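Local coordinates for protein dextranase (Pseudarthrobacter oxydans, PDB 6NZS) that catalyses the endohydrolysis of alpha-1,6-glucosidic linkages in dextran, at residues 100-114 with 146-158. Numbering follows the deposited sequence.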
ATOM      1  N   VAL A 100      19.078  -7.615 -12.922  1.00 10.35           N
ATOM      2  CA  VAL A 100      18.392  -8.402 -11.900  1.00 10.70           C
ATOM      3  C   VAL A 100      18.685  -9.863 -12.177  1.00 11.02           C
ATOM      4  O   VAL A 100      18.422 -10.355 -13.283  1.00 10.47           O
ATOM      5  CB  VAL A 100      16.875  -8.157 -11.872  1.00 10.60           C
ATOM      6  CG1 VAL A 100      16.280  -8.848 -10.649  1.00 12.47           C
ATOM      7  CG2 VAL A 100      16.575  -6.671 -11.836  1.00 12.02           C
ATOM      8  N   SER A 101      19.229 -10.555 -11.179  1.00 10.27           N
ATOM      9  CA  SER A 101      19.608 -11.955 -11.294  1.00 11.73           C
ATOM     10  C   SER A 101      18.773 -12.785 -10.331  1.00 11.22           C
ATOM     11  O   SER A 101      18.604 -12.415  -9.162  1.00 11.26           O
ATOM     12  CB  SER A 101      21.088 -12.140 -10.965  1.00 13.53           C
ATOM     13  OG  SER A 101      21.894 -11.472 -11.920  1.00 15.95           O
ATOM     14  N   LEU A 102      18.259 -13.905 -10.829  1.00 11.76           N
ATOM     15  CA  LEU A 102      17.520 -14.859 -10.017  1.00 11.75           C
ATOM     16  C   LEU A 102      18.525 -15.828  -9.400  1.00 14.60           C
ATOM     17  O   LEU A 102      19.366 -16.390 -10.112  1.00 16.66           O
ATOM     18  CB  LEU A 102      16.530 -15.599 -10.918  1.00 13.88           C
ATOM     19  CG  LEU A 102      15.557 -16.603 -10.302  1.00 13.38           C
ATOM     20  CD1 LEU A 102      14.711 -15.975  -9.195  1.00 14.79           C
ATOM     21  CD2 LEU A 102      14.663 -17.191 -11.385  1.00 15.03           C
ATOM     22  N   ARG A 103      18.442 -16.015  -8.079  1.00 13.26           N
ATOM     23  CA  ARG A 103      19.434 -16.757  -7.301  1.00 14.25           C
ATOM     24  C   ARG A 103      19.089 -18.227  -7.113  1.00 15.08           C
ATOM     25  O   ARG A 103      19.893 -18.962  -6.527  1.00 18.62           O
ATOM     26  CB  ARG A 103      19.583 -16.138  -5.903  1.00 13.71           C
ATOM     27  CG  ARG A 103      20.233 -14.768  -5.867  1.00 14.79           C
ATOM     28  CD  ARG A 103      20.429 -14.271  -4.430  1.00 15.83           C
ATOM     29  NE  ARG A 103      21.192 -15.196  -3.582  1.00 19.00           N
ATOM     30  CZ  ARG A 103      22.522 -15.224  -3.497  1.00 17.99           C
ATOM     31  NH1 ARG A 103      23.261 -14.391  -4.216  1.00 22.09           N
ATOM     32  NH2 ARG A 103      23.120 -16.099  -2.700  1.00 20.71           N
ATOM     33  N   THR A 104      17.921 -18.673  -7.567  1.00 13.05           N
ATOM     34  CA  THR A 104      17.377 -19.970  -7.167  1.00 13.67           C
ATOM     35  C   THR A 104      17.960 -21.146  -7.936  1.00 16.69           C
ATOM     36  O   THR A 104      17.732 -22.292  -7.534  1.00 18.06           O
ATOM     37  CB  THR A 104      15.875 -19.972  -7.425  1.00 14.37           C
ATOM     38  OG1 THR A 104      15.665 -19.697  -8.814  1.00 15.05           O
ATOM     39  CG2 THR A 104      15.172 -18.910  -6.581  1.00 16.26           C
ATOM     40  N   GLY A 105      18.680 -20.903  -9.024  1.00 14.99           N
ATOM     41  CA  GLY A 105      19.047 -21.955  -9.946  1.00 16.33           C
ATOM     42  C   GLY A 105      18.075 -22.144 -11.087  1.00 14.85           C
ATOM     43  O   GLY A 105      18.388 -22.876 -12.036  1.00 17.38           O
ATOM     44  N   GLN A 106      16.906 -21.517 -11.026  1.00 14.47           N
ATOM     45  CA  GLN A 106      15.989 -21.540 -12.149  1.00 12.65           C
ATOM     46  C   GLN A 106      16.531 -20.669 -13.272  1.00 13.60           C
ATOM     47  O   GLN A 106      17.294 -19.723 -13.048  1.00 16.02           O
ATOM     48  CB  GLN A 106      14.625 -21.008 -11.722  1.00 14.07           C
ATOM     49  CG  GLN A 106      13.937 -21.862 -10.664  1.00 14.43           C
ATOM     50  CD  GLN A 106      12.807 -21.124  -9.989  1.00 14.84           C
ATOM     51  OE1 GLN A 106      13.010 -20.047  -9.443  1.00 15.20           O
ATOM     52  NE2 GLN A 106      11.608 -21.692 -10.033  1.00 17.99           N
ATOM     53  N   THR A 107      16.136 -20.994 -14.498  1.00 13.83           N
ATOM     54  CA  THR A 107      16.619 -20.267 -15.659  1.00 13.73           C
ATOM     55  C   THR A 107      15.451 -19.755 -16.489  1.00 14.14           C
ATOM     56  O   THR A 107      14.304 -20.194 -16.345  1.00 14.61           O
ATOM     57  CB  THR A 107      17.540 -21.130 -16.520  1.00 16.63           C
ATOM     58  OG1 THR A 107      16.856 -22.329 -16.886  1.00 18.73           O
ATOM     59  CG2 THR A 107      18.821 -21.464 -15.756  1.00 18.92           C
ATOM     60  N   ILE A 108      15.766 -18.800 -17.361  1.00 12.63           N
ATOM     61  CA  ILE A 108      14.802 -18.228 -18.289  1.00 13.15           C
ATOM     62  C   ILE A 108      15.390 -18.312 -19.689  1.00 13.53           C
ATOM     63  O   ILE A 108      16.606 -18.368 -19.875  1.00 15.48           O
ATOM     64  CB  ILE A 108      14.424 -16.771 -17.948  1.00 13.36           C
ATOM     65  CG1 ILE A 108      15.675 -15.913 -17.760  1.00 12.74           C
ATOM     66  CG2 ILE A 108      13.556 -16.730 -16.700  1.00 14.41           C
ATOM     67  CD1 ILE A 108      15.376 -14.439 -17.554  1.00 15.92           C
ATOM     68  N   THR A 109      14.502 -18.322 -20.677  1.00 13.35           N
ATOM     69  CA  THR A 109      14.926 -18.454 -22.064  1.00 15.92           C
ATOM     70  C   THR A 109      14.978 -17.126 -22.812  1.00 15.33           C
ATOM     71  O   THR A 109      15.610 -17.055 -23.871  1.00 13.43           O
ATOM     72  CB  THR A 109      14.047 -19.477 -22.799  1.00 19.40           C
ATOM     73  OG1 THR A 109      12.670 -19.148 -22.624  1.00 25.43           O
ATOM     74  CG2 THR A 109      14.295 -20.879 -22.245  1.00 25.37           C
ATOM     75  N   SER A 110      14.378 -16.068 -22.281  1.00 12.90           N
ATOM     76  CA  SER A 110      14.360 -14.792 -22.980  1.00 12.69           C
ATOM     77  C   SER A 110      13.995 -13.704 -21.991  1.00 13.87           C
ATOM     78  O   SER A 110      13.479 -13.973 -20.902  1.00 13.92           O
ATOM     79  CB  SER A 110      13.338 -14.808 -24.117  1.00 13.36           C
ATOM     80  OG  SER A 110      12.025 -14.799 -23.595  1.00 13.89           O
ATOM     81  N   ALA A 111      14.226 -12.459 -22.409  1.00 13.57           N
ATOM     82  CA  ALA A 111      13.826 -11.326 -21.589  1.00 13.40           C
ATOM     83  C   ALA A 111      12.315 -11.225 -21.461  1.00 14.82           C
ATOM     84  O   ALA A 111      11.822 -10.601 -20.512  1.00 15.25           O
ATOM     85  CB  ALA A 111      14.408 -10.030 -22.160  1.00 16.49           C
ATOM     86  N   ASP A 112      11.572 -11.843 -22.383  1.00 14.16           N
ATOM     87  CA  ASP A 112      10.119 -11.865 -22.284  1.00 15.52           C
ATOM     88  C   ASP A 112       9.641 -12.660 -21.079  1.00 15.76           C
ATOM     89  O   ASP A 112       8.506 -12.461 -20.631  1.00 17.28           O
ATOM     90  CB  ASP A 112       9.500 -12.454 -23.553  1.00 17.79           C
ATOM     91  CG  ASP A 112       8.026 -12.123 -23.682  1.00 23.70           C
ATOM     92  OD1 ASP A 112       7.685 -10.925 -23.620  1.00 25.30           O
ATOM     93  OD2 ASP A 112       7.215 -13.052 -23.851  1.00 24.51           O
ATOM     94  N   GLN A 113      10.474 -13.550 -20.545  1.00 13.87           N
ATOM     95  CA  GLN A 113      10.140 -14.272 -19.324  1.00 13.13           C
ATOM     96  C   GLN A 113      10.408 -13.461 -18.067  1.00 13.18           C
ATOM     97  O   GLN A 113      10.274 -13.987 -16.957  1.00 14.48           O
ATOM     98  CB  GLN A 113      10.854 -15.627 -19.280  1.00 14.35           C
ATOM     99  CG  GLN A 113      10.278 -16.628 -20.279  1.00 15.68           C
ATOM    100  CD  GLN A 113      10.656 -18.057 -19.962  1.00 17.85           C
ATOM    101  OE1 GLN A 113      11.717 -18.321 -19.408  1.00 21.90           O
ATOM    102  NE2 GLN A 113       9.773 -18.991 -20.306  1.00 23.68           N
ATOM    103  N   VAL A 114      10.777 -12.194 -18.203  1.00 12.15           N
ATOM    104  CA  VAL A 114      10.779 -11.264 -17.084  1.00 13.23           C
ATOM    105  C   VAL A 114       9.793 -10.164 -17.434  1.00 15.62           C
ATOM    106  O   VAL A 114      10.052  -9.355 -18.334  1.00 16.92           O
ATOM    107  CB  VAL A 114      12.167 -10.681 -16.807  1.00 12.28           C
ATOM    108  CG1 VAL A 114      12.082  -9.703 -15.641  1.00 13.45           C
ATOM    109  CG2 VAL A 114      13.157 -11.783 -16.506  1.00 15.20           C
ATOM    110  N   PHE A 146       8.343  -0.479  -9.145  1.00  7.38           N
ATOM    111  CA  PHE A 146       7.784  -1.494 -10.032  1.00  8.89           C
ATOM    112  C   PHE A 146       8.220  -2.885  -9.600  1.00  8.07           C
ATOM    113  O   PHE A 146       9.171  -3.054  -8.829  1.00  9.33           O
ATOM    114  CB  PHE A 146       8.156  -1.226 -11.505  1.00  9.10           C
ATOM    115  CG  PHE A 146       9.639  -1.203 -11.785  1.00  9.69           C
ATOM    116  CD1 PHE A 146      10.390  -0.065 -11.539  1.00 10.42           C
ATOM    117  CD2 PHE A 146      10.270  -2.321 -12.323  1.00 10.19           C
ATOM    118  CE1 PHE A 146      11.746  -0.051 -11.809  1.00 10.46           C
ATOM    119  CE2 PHE A 146      11.617  -2.323 -12.596  1.00 10.67           C
ATOM    120  CZ  PHE A 146      12.360  -1.181 -12.350  1.00  9.67           C
ATOM    121  N   SER A 147       7.514  -3.880 -10.135  1.00  7.77           N
ATOM    122  CA  SER A 147       7.723  -5.286  -9.833  1.00  6.83           C
ATOM    123  C   SER A 147       8.411  -5.967 -11.012  1.00  9.23           C
ATOM    124  O   SER A 147       8.055  -5.731 -12.176  1.00  9.36           O
ATOM    125  CB  SER A 147       6.353  -5.934  -9.604  1.00  8.13           C
ATOM    126  OG  SER A 147       6.473  -7.338  -9.485  1.00  9.00           O
ATOM    127  N   VAL A 148       9.392  -6.816 -10.701  1.00  8.25           N
ATOM    128  CA  VAL A 148      10.142  -7.598 -11.683  1.00  9.21           C
ATOM    129  C   VAL A 148       9.759  -9.065 -11.502  1.00  8.20           C
ATOM    130  O   VAL A 148       9.950  -9.635 -10.419  1.00  9.40           O
ATOM    131  CB  VAL A 148      11.656  -7.392 -11.503  1.00  9.18           C
ATOM    132  CG1 VAL A 148      12.444  -8.258 -12.474  1.00 10.81           C
ATOM    133  CG2 VAL A 148      12.013  -5.915 -11.670  1.00 11.10           C
ATOM    134  N   GLU A 149       9.205  -9.676 -12.551  1.00  9.01           N
ATOM    135  CA  GLU A 149       8.482 -10.947 -12.423  1.00  7.69           C
ATOM    136  C   GLU A 149       9.093 -12.005 -13.341  1.00  9.55           C
ATOM    137  O   GLU A 149       8.799 -12.052 -14.542  1.00 10.31           O
ATOM    138  CB  GLU A 149       6.993 -10.721 -12.690  1.00  9.40           C
ATOM    139  CG  GLU A 149       6.480  -9.490 -11.937  1.00  8.54           C
ATOM    140  CD  GLU A 149       4.982  -9.432 -11.722  1.00  9.41           C
ATOM    141  OE1 GLU A 149       4.229 -10.246 -12.310  1.00 10.87           O
ATOM    142  OE2 GLU A 149       4.564  -8.564 -10.936  1.00  9.82           O
ATOM    143  N   PHE A 150       9.941 -12.862 -12.775  1.00  8.30           N
ATOM    144  CA  PHE A 150      10.526 -13.961 -13.535  1.00  9.05           C
ATOM    145  C   PHE A 150       9.492 -15.078 -13.668  1.00  8.78           C
ATOM    146  O   PHE A 150       8.923 -15.532 -12.666  1.00  9.76           O
ATOM    147  CB  PHE A 150      11.757 -14.505 -12.811  1.00  9.01           C
ATOM    148  CG  PHE A 150      12.988 -13.647 -12.940  1.00  9.18           C
ATOM    149  CD1 PHE A 150      13.125 -12.479 -12.197  1.00 10.75           C
ATOM    150  CD2 PHE A 150      14.024 -14.035 -13.773  1.00 10.37           C
ATOM    151  CE1 PHE A 150      14.272 -11.702 -12.304  1.00 10.75           C
ATOM    152  CE2 PHE A 150      15.171 -13.259 -13.885  1.00 12.05           C
ATOM    153  CZ  PHE A 150      15.290 -12.095 -13.152  1.00 11.01           C
ATOM    154  N   GLU A 151       9.251 -15.521 -14.902  1.00  9.32           N
ATOM    155  CA  GLU A 151       8.255 -16.562 -15.152  1.00 10.52           C
ATOM    156  C   GLU A 151       8.377 -17.801 -14.263  1.00  9.75           C
ATOM    157  O   GLU A 151       7.337 -18.261 -13.756  1.00 10.52           O
ATOM    158  CB  GLU A 151       8.224 -16.919 -16.647  1.00 13.20           C
ATOM    159  CG  GLU A 151       6.966 -17.661 -17.065  1.00 19.77           C
ATOM    160  CD  GLU A 151       6.945 -17.945 -18.550  1.00 31.42           C
ATOM    161  OE1 GLU A 151       7.037 -16.980 -19.343  1.00 32.80           O
ATOM    162  OE2 GLU A 151       6.849 -19.132 -18.923  1.00 36.75           O
ATOM    163  N   PRO A 152       9.564 -18.376 -14.017  1.00  9.35           N
ATOM    164  CA  PRO A 152       9.632 -19.565 -13.147  1.00 10.03           C
ATOM    165  C   PRO A 152       9.220 -19.315 -11.705  1.00  9.97           C
ATOM    166  O   PRO A 152       8.986 -20.290 -10.976  1.00 12.88           O
ATOM    167  CB  PRO A 152      11.106 -19.993 -13.229  1.00 14.23           C
ATOM    168  CG  PRO A 152      11.655 -19.300 -14.416  1.00 19.61           C
ATOM    169  CD  PRO A 152      10.877 -18.053 -14.611  1.00 11.36           C
ATOM    170  N   GLN A 153       9.131 -18.057 -11.265  1.00  9.60           N
ATOM    171  CA  GLN A 153       8.687 -17.730  -9.916  1.00  9.38           C
ATOM    172  C   GLN A 153       7.173 -17.600  -9.795  1.00 10.69           C
ATOM    173  O   GLN A 153       6.661 -17.527  -8.671  1.00 11.63           O
ATOM    174  CB  GLN A 153       9.389 -16.451  -9.443  1.00 10.70           C
ATOM    175  CG  GLN A 153      10.796 -16.714  -8.934  1.00 11.58           C
ATOM    176  CD  GLN A 153      10.770 -17.485  -7.638  1.00 12.50           C
ATOM    177  OE1 GLN A 153      10.063 -17.113  -6.705  1.00 12.14           O
ATOM    178  NE2 GLN A 153      11.506 -18.586  -7.581  1.00 13.65           N
ATOM    179  N   LEU A 154       6.446 -17.577 -10.904  1.00 10.07           N
ATOM    180  CA  LEU A 154       5.004 -17.394 -10.845  1.00  9.31           C
ATOM    181  C   LEU A 154       4.325 -18.605 -10.226  1.00 10.96           C
ATOM    182  O   LEU A 154       4.706 -19.751 -10.474  1.00 12.73           O
ATOM    183  CB  LEU A 154       4.434 -17.172 -12.247  1.00 10.51           C
ATOM    184  CG  LEU A 154       4.911 -15.918 -12.983  1.00 10.47           C
ATOM    185  CD1 LEU A 154       4.257 -15.819 -14.352  1.00 13.61           C
ATOM    186  CD2 LEU A 154       4.618 -14.680 -12.138  1.00 10.93           C
ATOM    187  N   TYR A 155       3.288 -18.338  -9.443  1.00 10.19           N
ATOM    188  CA  TYR A 155       2.366 -19.360  -8.971  1.00 10.70           C
ATOM    189  C   TYR A 155       0.961 -18.776  -9.076  1.00 10.34           C
ATOM    190  O   TYR A 155       0.774 -17.560  -9.199  1.00 10.29           O
ATOM    191  CB  TYR A 155       2.668 -19.780  -7.515  1.00 10.28           C
ATOM    192  CG  TYR A 155       2.027 -18.814  -6.550  1.00  9.96           C
ATOM    193  CD1 TYR A 155       2.571 -17.550  -6.358  1.00  9.32           C
ATOM    194  CD2 TYR A 155       0.832 -19.123  -5.901  1.00  9.14           C
ATOM    195  CE1 TYR A 155       1.968 -16.629  -5.539  1.00 10.57           C
ATOM    196  CE2 TYR A 155       0.217 -18.207  -5.083  1.00  9.89           C
ATOM    197  CZ  TYR A 155       0.789 -16.956  -4.901  1.00 10.74           C
ATOM    198  OH  TYR A 155       0.178 -16.031  -4.092  1.00 12.54           O
ATOM    199  N   THR A 156      -0.041 -19.644  -8.997  1.00  9.30           N
ATOM    200  CA  THR A 156      -1.430 -19.210  -9.000  1.00 10.35           C
ATOM    201  C   THR A 156      -2.053 -19.514  -7.647  1.00  9.41           C
ATOM    202  O   THR A 156      -1.947 -20.642  -7.144  1.00 11.21           O
ATOM    203  CB  THR A 156      -2.219 -19.884 -10.127  1.00 11.09           C
ATOM    204  OG1 THR A 156      -1.645 -19.502 -11.391  1.00 11.89           O
ATOM    205  CG2 THR A 156      -3.701 -19.482 -10.085  1.00 11.62           C
ATOM    206  N   ALA A 157      -2.681 -18.501  -7.052  1.00  8.75           N
ATOM    207  CA  ALA A 157      -3.498 -18.702  -5.864  1.00  8.46           C
ATOM    208  C   ALA A 157      -4.898 -19.125  -6.291  1.00 10.29           C
ATOM    209  O   ALA A 157      -5.477 -18.534  -7.211  1.00  9.96           O
ATOM    210  CB  ALA A 157      -3.576 -17.407  -5.059  1.00 10.81           C
ATOM    211  N   TYR A 158      -5.429 -20.155  -5.629  1.00  9.11           N
ATOM    212  CA  TYR A 158      -6.766 -20.674  -5.891  1.00 10.34           C
ATOM    213  C   TYR A 158      -7.639 -20.564  -4.651  1.00  9.06           C
ATOM    214  O   TYR A 158      -7.148 -20.598  -3.524  1.00  9.95           O
ATOM    215  CB  TYR A 158      -6.704 -22.161  -6.269  1.00 10.12           C
ATOM    216  CG  TYR A 158      -5.972 -22.418  -7.554  1.00 11.52           C
ATOM    217  CD1 TYR A 158      -4.592 -22.593  -7.562  1.00 10.89           C
ATOM    218  CD2 TYR A 158      -6.652 -22.489  -8.759  1.00 11.74           C
ATOM    219  CE1 TYR A 158      -3.907 -22.832  -8.744  1.00 12.76           C
ATOM    220  CE2 TYR A 158      -5.972 -22.727  -9.947  1.00 12.85           C
ATOM    221  CZ  TYR A 158      -4.603 -22.884  -9.932  1.00 13.36           C
ATOM    222  OH  TYR A 158      -3.923 -23.129 -11.114  1.00 14.24           O
TER
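Phe150 is clamped between Val114 and Leu102: Val114 CG2 lies over one face, 3.8 Å from the ring centroid, and Leu102 CB covers the opposite face at 4.2 Å. Val100 O meets the ring edge near its plane, while Ile108 CD1 approaches obliquely. With CG1 anti to the backbone N (chi1 179°), Val114 turns its other methyl to Val148 CG1 at 3.5 Å, closer than two methyls normally sit. Such filling is the principle of a beta-sandwich interior, here in the Ig-like N-terminal domain of family 49: segments 100-102 and 146-150 cross at -38°, and Val133 of strand 132-137 also touches Phe150. Val114 pairs with Phe150 as an antiparallel non-hydrogen-bonded pair, and Glu151 N donates a hydrogen bond to Gln113 O (2.8 Å). Toward solvent the contact thins to polar ends, Gln113 NE2 standing 3.2 Å from Glu151 OE2. At the other end, buried Gln153 sends NE2 to a lone pair of partly exposed Gln106 OE1 (2.8 Å), the amide planes 79° apart; Thr104 OG1 donates to the same oxygen, and Asn184 holds Gln153 OE1. An alanine in place of Gln106 would probably leave Gln153 NE2 and the Thr104 hydroxyl without this shared acceptor. Gln106 NE2 adds a weak bond to Pro152 O.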